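Local atomic coordinates of ornithine carbamoyltransferase, mitochondrial (Coccidioides immitis, PDB entry 3SDS), a protein that catalyses the transfer of the carbamoyl group from carbamoyl phosphate to L-ornithine, giving L-citrulline and phosphate in arginine biosynthesis. Residues F37-L40 with V41-S45; V107-L111 with Y112-V116. One frame throughout, in Å; residues are numbered along the deposited sequence.

Contact 1 of 2, residues F37-L40 with V41-S45; sequences FATL and VRNAS
Phe-37 to Leu-40 meet Val-41 to Ala-44 across one turn of a single helix, 34-51, in the carbamoyl phosphate domain. This is a local contact between residues three and four apart. The backbone is regularly alpha-helical. Arg-42 N donates to Ala-38 O at 2.9 Å, and the bond is nearly straight at 169°. Val-41 N, Asn-43 N and Ala-44 N bond in the same way to the carbonyls of Phe-37, Thr-39 and Leu-40. On the buried side, Val-41 CG2 lies over one face of the Phe-37 ring, 4.1 Å from CE2. The valine turns this methyl back beside its own N (CG1 takes the position opposite N, chi1 173°), so it faces the preceding turn. The partly exposed side is polar. Arg-42 bends at chi3 (-66°) and folds back along the helix. Ala-38 CB then sits over one face of the guanidinium, 3.7 Å from Arg-42 NH2. The same NH2 makes a weak bond of 3.5 Å to Thr-39 OG1, which reaches it at the guanidinium edge. Pro-181 O is the stronger partner of NH2, and Thr-39 OG1 also bonds Thr-35 O. Thr-39 and Asn-43 run side by side and point the same way, with Thr-39 CG2 3.8 Å from Asn-43 ND2. That amide nitrogen bonds Ala-353 O. Leu-40 O, already bonded by Ala-44 N, is also hydrogen-bonded to Ser-340 OG. Phe-37 and Leu-40 pack on Ile-160 of helix 156-169, and Leu-40 and Ala-44 reach helix 327-347 at Ala-344 and Ser-340.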
ATOM      1  N   PHE A  37       6.026  30.098  10.651  1.00 38.69           N
ATOM      2  CA  PHE A  37       5.459  29.087  11.544  1.00 37.67           C
ATOM      3  C   PHE A  37       4.011  29.402  11.903  1.00 37.84           C
ATOM      4  O   PHE A  37       3.156  28.504  11.935  1.00 37.27           O
ATOM      5  CB  PHE A  37       6.305  28.914  12.817  1.00 37.83           C
ATOM      6  CG  PHE A  37       5.812  27.818  13.730  1.00 37.22           C
ATOM      7  CD1 PHE A  37       6.163  26.489  13.506  1.00 36.19           C
ATOM      8  CD2 PHE A  37       4.973  28.108  14.800  1.00 37.22           C
ATOM      9  CE1 PHE A  37       5.685  25.475  14.346  1.00 35.33           C
ATOM     10  CE2 PHE A  37       4.504  27.099  15.641  1.00 36.18           C
ATOM     11  CZ  PHE A  37       4.859  25.789  15.417  1.00 34.95           C
ATOM     12  N   ALA A  38       3.728  30.668  12.181  1.00 38.57           N
ATOM     13  CA  ALA A  38       2.359  31.051  12.477  1.00 39.10           C
ATOM     14  C   ALA A  38       1.438  30.800  11.269  1.00 39.53           C
ATOM     15  O   ALA A  38       0.275  30.387  11.445  1.00 40.07           O
ATOM     16  CB  ALA A  38       2.287  32.467  12.936  1.00 39.86           C
ATOM     17  N   THR A  39       1.970  31.011  10.058  1.00 39.53           N
ATOM     18  CA  THR A  39       1.221  30.829   8.807  1.00 39.70           C
ATOM     19  C   THR A  39       0.831  29.357   8.549  1.00 38.84           C
ATOM     20  O   THR A  39      -0.304  29.065   8.120  1.00 38.48           O
ATOM     21  CB  THR A  39       1.996  31.432   7.605  1.00 40.18           C
ATOM     22  OG1 THR A  39       2.108  32.848   7.781  1.00 41.89           O
ATOM     23  CG2 THR A  39       1.296  31.164   6.281  1.00 39.54           C
ATOM     24  N   LEU A  40       1.758  28.435   8.831  1.00 38.04           N
ATOM     25  CA  LEU A  40       1.471  26.997   8.722  1.00 37.17           C
ATOM     26  C   LEU A  40       0.333  26.604   9.677  1.00 37.22           C
ATOM     27  O   LEU A  40      -0.564  25.817   9.325  1.00 36.93           O
ATOM     28  CB  LEU A  40       2.729  26.151   8.984  1.00 36.51           C
ATOM     29  CG  LEU A  40       3.883  26.181   7.962  1.00 36.71           C
ATOM     30  CD1 LEU A  40       5.006  25.248   8.382  1.00 35.42           C
ATOM     31  CD2 LEU A  40       3.407  25.799   6.572  1.00 36.36           C
ATOM     32  N   VAL A  41       0.357  27.186  10.872  1.00 37.27           N
ATOM     33  CA  VAL A  41      -0.656  26.894  11.856  1.00 37.42           C
ATOM     34  C   VAL A  41      -2.012  27.502  11.453  1.00 37.98           C
ATOM     35  O   VAL A  41      -3.032  26.800  11.482  1.00 38.13           O
ATOM     36  CB  VAL A  41      -0.185  27.272  13.308  1.00 38.11           C
ATOM     37  CG1 VAL A  41      -1.311  27.126  14.320  1.00 37.75           C
ATOM     38  CG2 VAL A  41       0.976  26.378  13.728  1.00 37.07           C
ATOM     39  N   ARG A  42      -2.043  28.773  11.051  1.00 38.29           N
ATOM     40  CA  ARG A  42      -3.320  29.340  10.580  1.00 39.07           C
ATOM     41  C   ARG A  42      -3.907  28.546   9.400  1.00 38.42           C
ATOM     42  O   ARG A  42      -5.099  28.238   9.398  1.00 38.71           O
ATOM     43  CB  ARG A  42      -3.216  30.827  10.253  1.00 40.08           C
ATOM     44  CG  ARG A  42      -3.131  31.706  11.504  1.00 42.80           C
ATOM     45  CD  ARG A  42      -2.988  33.192  11.183  1.00 46.04           C
ATOM     46  NE  ARG A  42      -1.718  33.487  10.517  1.00 47.41           N
ATOM     47  CZ  ARG A  42      -0.728  34.188  11.054  1.00 48.54           C
ATOM     48  NH1 ARG A  42      -0.843  34.687  12.279  1.00 48.59           N
ATOM     49  NH2 ARG A  42       0.387  34.392  10.360  1.00 49.38           N
ATOM     50  N   ASN A  43      -3.065  28.182   8.432  1.00 37.37           N
ATOM     51  CA  ASN A  43      -3.523  27.397   7.286  1.00 37.10           C
ATOM     52  C   ASN A  43      -4.185  26.058   7.687  1.00 36.35           C
ATOM     53  O   ASN A  43      -5.267  25.716   7.169  1.00 36.68           O
ATOM     54  CB  ASN A  43      -2.402  27.193   6.236  1.00 36.72           C
ATOM     55  CG  ASN A  43      -1.938  28.514   5.574  1.00 38.83           C
ATOM     56  OD1 ASN A  43      -2.494  29.602   5.822  1.00 42.27           O
ATOM     57  ND2 ASN A  43      -0.904  28.420   4.744  1.00 36.61           N
ATOM     58  N   ALA A  44      -3.553  25.322   8.611  1.00 35.15           N
ATOM     59  CA  ALA A  44      -4.109  24.062   9.112  1.00 34.18           C
ATOM     60  C   ALA A  44      -5.464  24.303   9.787  1.00 34.59           C
ATOM     61  O   ALA A  44      -6.441  23.592   9.518  1.00 34.43           O
ATOM     62  CB  ALA A  44      -3.131  23.355  10.056  1.00 33.25           C
ATOM     63  N   SER A  45      -5.532  25.325  10.631  1.00 34.79           N
ATOM     64  CA  SER A  45      -6.789  25.680  11.264  1.00 35.84           C
ATOM     65  C   SER A  45      -7.919  25.957  10.238  1.00 37.14           C
ATOM     66  O   SER A  45      -9.064  25.469  10.395  1.00 37.93           O
ATOM     67  CB  SER A  45      -6.593  26.897  12.140  1.00 36.15           C
ATOM     68  OG  SER A  45      -7.817  27.211  12.747  1.00 36.73           O
TER

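Contact 2 of 2, residues V107-L111 with Y112-V116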
ATOM      1  N   VAL A 107      22.267  -0.397   3.518  1.00 77.14           N
ATOM      2  CA  VAL A 107      22.888  -1.715   3.777  1.00 79.34           C
ATOM      3  C   VAL A 107      23.382  -2.448   2.517  1.00 80.76           C
ATOM      4  O   VAL A 107      24.575  -2.738   2.401  1.00 82.99           O
ATOM      5  CB  VAL A 107      21.956  -2.657   4.600  1.00 79.66           C
ATOM      6  CG1 VAL A 107      22.776  -3.672   5.383  1.00 82.05           C
ATOM      7  CG2 VAL A 107      21.042  -1.853   5.547  1.00 77.74           C
ATOM      8  N   ASN A 108      22.471  -2.755   1.592  1.00 79.52           N
ATOM      9  CA  ASN A 108      22.827  -3.473   0.357  1.00 80.61           C
ATOM     10  C   ASN A 108      23.097  -2.543  -0.845  1.00 79.05           C
ATOM     11  O   ASN A 108      23.233  -3.007  -1.991  1.00 80.25           O
ATOM     12  CB  ASN A 108      21.758  -4.524   0.016  1.00 81.10           C
ATOM     13  N   GLU A 109      23.194  -1.241  -0.558  1.00 76.06           N
ATOM     14  CA  GLU A 109      23.390  -0.181  -1.559  1.00 73.88           C
ATOM     15  C   GLU A 109      23.717   1.143  -0.831  1.00 71.40           C
ATOM     16  O   GLU A 109      23.057   1.499   0.151  1.00 69.77           O
ATOM     17  CB  GLU A 109      22.122  -0.040  -2.427  1.00 72.41           C
ATOM     18  CG  GLU A 109      22.180   1.004  -3.553  1.00 72.08           C
ATOM     19  CD  GLU A 109      20.800   1.363  -4.116  1.00 71.23           C
ATOM     20  OE1 GLU A 109      19.765   1.053  -3.488  1.00 70.80           O
ATOM     21  OE2 GLU A 109      20.742   1.964  -5.204  1.00 71.60           O
ATOM     22  N   SER A 110      24.731   1.861  -1.314  1.00 70.56           N
ATOM     23  CA  SER A 110      25.152   3.156  -0.739  1.00 68.34           C
ATOM     24  C   SER A 110      24.004   4.148  -0.480  1.00 64.61           C
ATOM     25  O   SER A 110      23.023   4.150  -1.221  1.00 63.67           O
ATOM     26  CB  SER A 110      26.195   3.791  -1.660  1.00 69.36           C
ATOM     27  OG  SER A 110      26.190   5.199  -1.550  1.00 68.85           O
ATOM     28  N   LEU A 111      24.119   4.992   0.551  1.00 62.48           N
ATOM     29  CA  LEU A 111      23.050   5.989   0.825  1.00 59.24           C
ATOM     30  C   LEU A 111      22.906   7.048  -0.292  1.00 57.31           C
ATOM     31  O   LEU A 111      21.804   7.557  -0.558  1.00 54.89           O
ATOM     32  CB  LEU A 111      23.178   6.654   2.211  1.00 58.61           C
ATOM     33  CG  LEU A 111      21.950   7.529   2.561  1.00 57.09           C
ATOM     34  CD1 LEU A 111      21.353   7.235   3.940  1.00 56.86           C
ATOM     35  CD2 LEU A 111      22.207   9.033   2.382  1.00 57.13           C
ATOM     36  N   TYR A 112      24.034   7.363  -0.931  1.00 57.30           N
ATOM     37  CA  TYR A 112      24.063   8.283  -2.057  1.00 55.72           C
ATOM     38  C   TYR A 112      23.122   7.797  -3.176  1.00 54.25           C
ATOM     39  O   TYR A 112      22.190   8.516  -3.561  1.00 52.23           O
ATOM     40  CB  TYR A 112      25.505   8.435  -2.544  1.00 57.59           C
ATOM     41  CG  TYR A 112      25.721   9.517  -3.576  1.00 57.73           C
ATOM     42  CD1 TYR A 112      25.790  10.865  -3.205  1.00 55.84           C
ATOM     43  CD2 TYR A 112      25.879   9.191  -4.929  1.00 58.36           C
ATOM     44  CE1 TYR A 112      26.005  11.858  -4.153  1.00 55.01           C
ATOM     45  CE2 TYR A 112      26.093  10.183  -5.887  1.00 58.19           C
ATOM     46  CZ  TYR A 112      26.156  11.512  -5.485  1.00 56.65           C
ATOM     47  OH  TYR A 112      26.363  12.484  -6.427  1.00 56.95           O
ATOM     48  N   ASP A 113      23.359   6.567  -3.644  1.00 54.43           N
ATOM     49  CA  ASP A 113      22.603   5.940  -4.730  1.00 53.74           C
ATOM     50  C   ASP A 113      21.073   5.917  -4.486  1.00 51.67           C
ATOM     51  O   ASP A 113      20.286   6.436  -5.295  1.00 50.37           O
ATOM     52  CB  ASP A 113      23.124   4.517  -4.972  1.00 55.73           C
ATOM     53  CG  ASP A 113      24.594   4.475  -5.421  1.00 58.24           C
ATOM     54  OD1 ASP A 113      25.312   5.497  -5.317  1.00 58.38           O
ATOM     55  OD2 ASP A 113      25.038   3.397  -5.892  1.00 60.05           O
ATOM     56  N   THR A 114      20.661   5.330  -3.365  1.00 50.67           N
ATOM     57  CA  THR A 114      19.253   5.277  -2.978  1.00 48.79           C
ATOM     58  C   THR A 114      18.566   6.650  -3.057  1.00 46.88           C
ATOM     59  O   THR A 114      17.486   6.804  -3.634  1.00 45.94           O
ATOM     60  CB  THR A 114      19.145   4.701  -1.565  1.00 48.84           C
ATOM     61  OG1 THR A 114      19.513   3.318  -1.613  1.00 51.02           O
ATOM     62  CG2 THR A 114      17.741   4.827  -1.010  1.00 46.42           C
ATOM     63  N   SER A 115      19.226   7.638  -2.467  1.00 46.53           N
ATOM     64  CA  SER A 115      18.816   9.035  -2.477  1.00 44.60           C
ATOM     65  C   SER A 115      18.641   9.644  -3.893  1.00 43.73           C
ATOM     66  O   SER A 115      17.632  10.269  -4.170  1.00 42.14           O
ATOM     67  CB  SER A 115      19.849   9.825  -1.680  1.00 44.79           C
ATOM     68  OG  SER A 115      19.323  11.057  -1.266  1.00 45.49           O
ATOM     69  N   VAL A 116      19.615   9.467  -4.786  1.00 44.59           N
ATOM     70  CA  VAL A 116      19.511  10.066  -6.114  1.00 44.00           C
ATOM     71  C   VAL A 116      18.386   9.399  -6.906  1.00 44.07           C
ATOM     72  O   VAL A 116      17.538  10.097  -7.492  1.00 43.32           O
ATOM     73  CB  VAL A 116      20.847  10.019  -6.896  1.00 45.78           C
ATOM     74  CG1 VAL A 116      20.618  10.154  -8.417  1.00 44.95           C
ATOM     75  CG2 VAL A 116      21.804  11.088  -6.393  1.00 44.11           C
TER
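The carboxylates of Glu-109 and Asp-113 stand almost at right angles, their planes 78° apart. Glu-109 OE2 lies 3.5 Å from Asp-113 CB, alongside it. The nearest charged oxygens, Glu-109 OE2 and Asp-113 OD2, remain 4.6 Å apart. The Tyr-112 ring has Asp-113 OD1 at its edge, in its plane, and makes an edge-to-face contact with His-141 of helix 132-141. The motif is a helix N-terminus with an N-cap serine, where a loop enters helix 111-119. Ser-110 is the N-cap. Its OG accepts a weak bond from Tyr-112 N at 3.1 Å, with a bent N-H...O angle of 131°. The first backbone bonds of the helix follow. Thr-114 N to Ser-110 O is long and weak at 3.4 Å, while Ser-115 N to Leu-111 O is firmer at 3.2 Å. Glu-109 is extended, its CG opposite the backbone N (chi1 -178°), and this carries the carboxylate along the first turn.

Several of these groups look outward to the trimer. Glu-109 OE2 forms a salt bridge with Arg-79 of the second subunit, and Asp-113 OD1 bonds Tyr-321 OH of that subunit. Arg-79 is a likely carbamoyl phosphate ligand by similarity, so the helix start probably helps to position a residue of the neighbouring active site. The positive charge of Arg-79 of the second subunit probably also offsets the closeness of the two acids. Leu-111 instead touches Asp-134 and Asn-137 within its own chain. The remaining carboxylate oxygen, Glu-109 OE1, accepts a weak bond from the hydroxyl of Thr-114, with OG1 at 3.0 Å.

How the contacts relate
Contacts 1 and 2 both belong to the carbamoyl phosphate domain but do not touch. Their centres are 35 Å apart, and their nearest atoms are about 22 Å apart. Contact 1 is the nearer to the chain's own active site. The side chain of Phe-37 lies about 9 Å from that of Gln-158, and that of Ala-44 about 10 Å from that of Arg-334. Both partners probably bind carbamoyl phosphate. Contact 2 is remote from the sites of its own chain but meets Arg-79 of the second subunit. Contact 1 thus joins parts of one chain, while contact 2 belongs to the subunit interface.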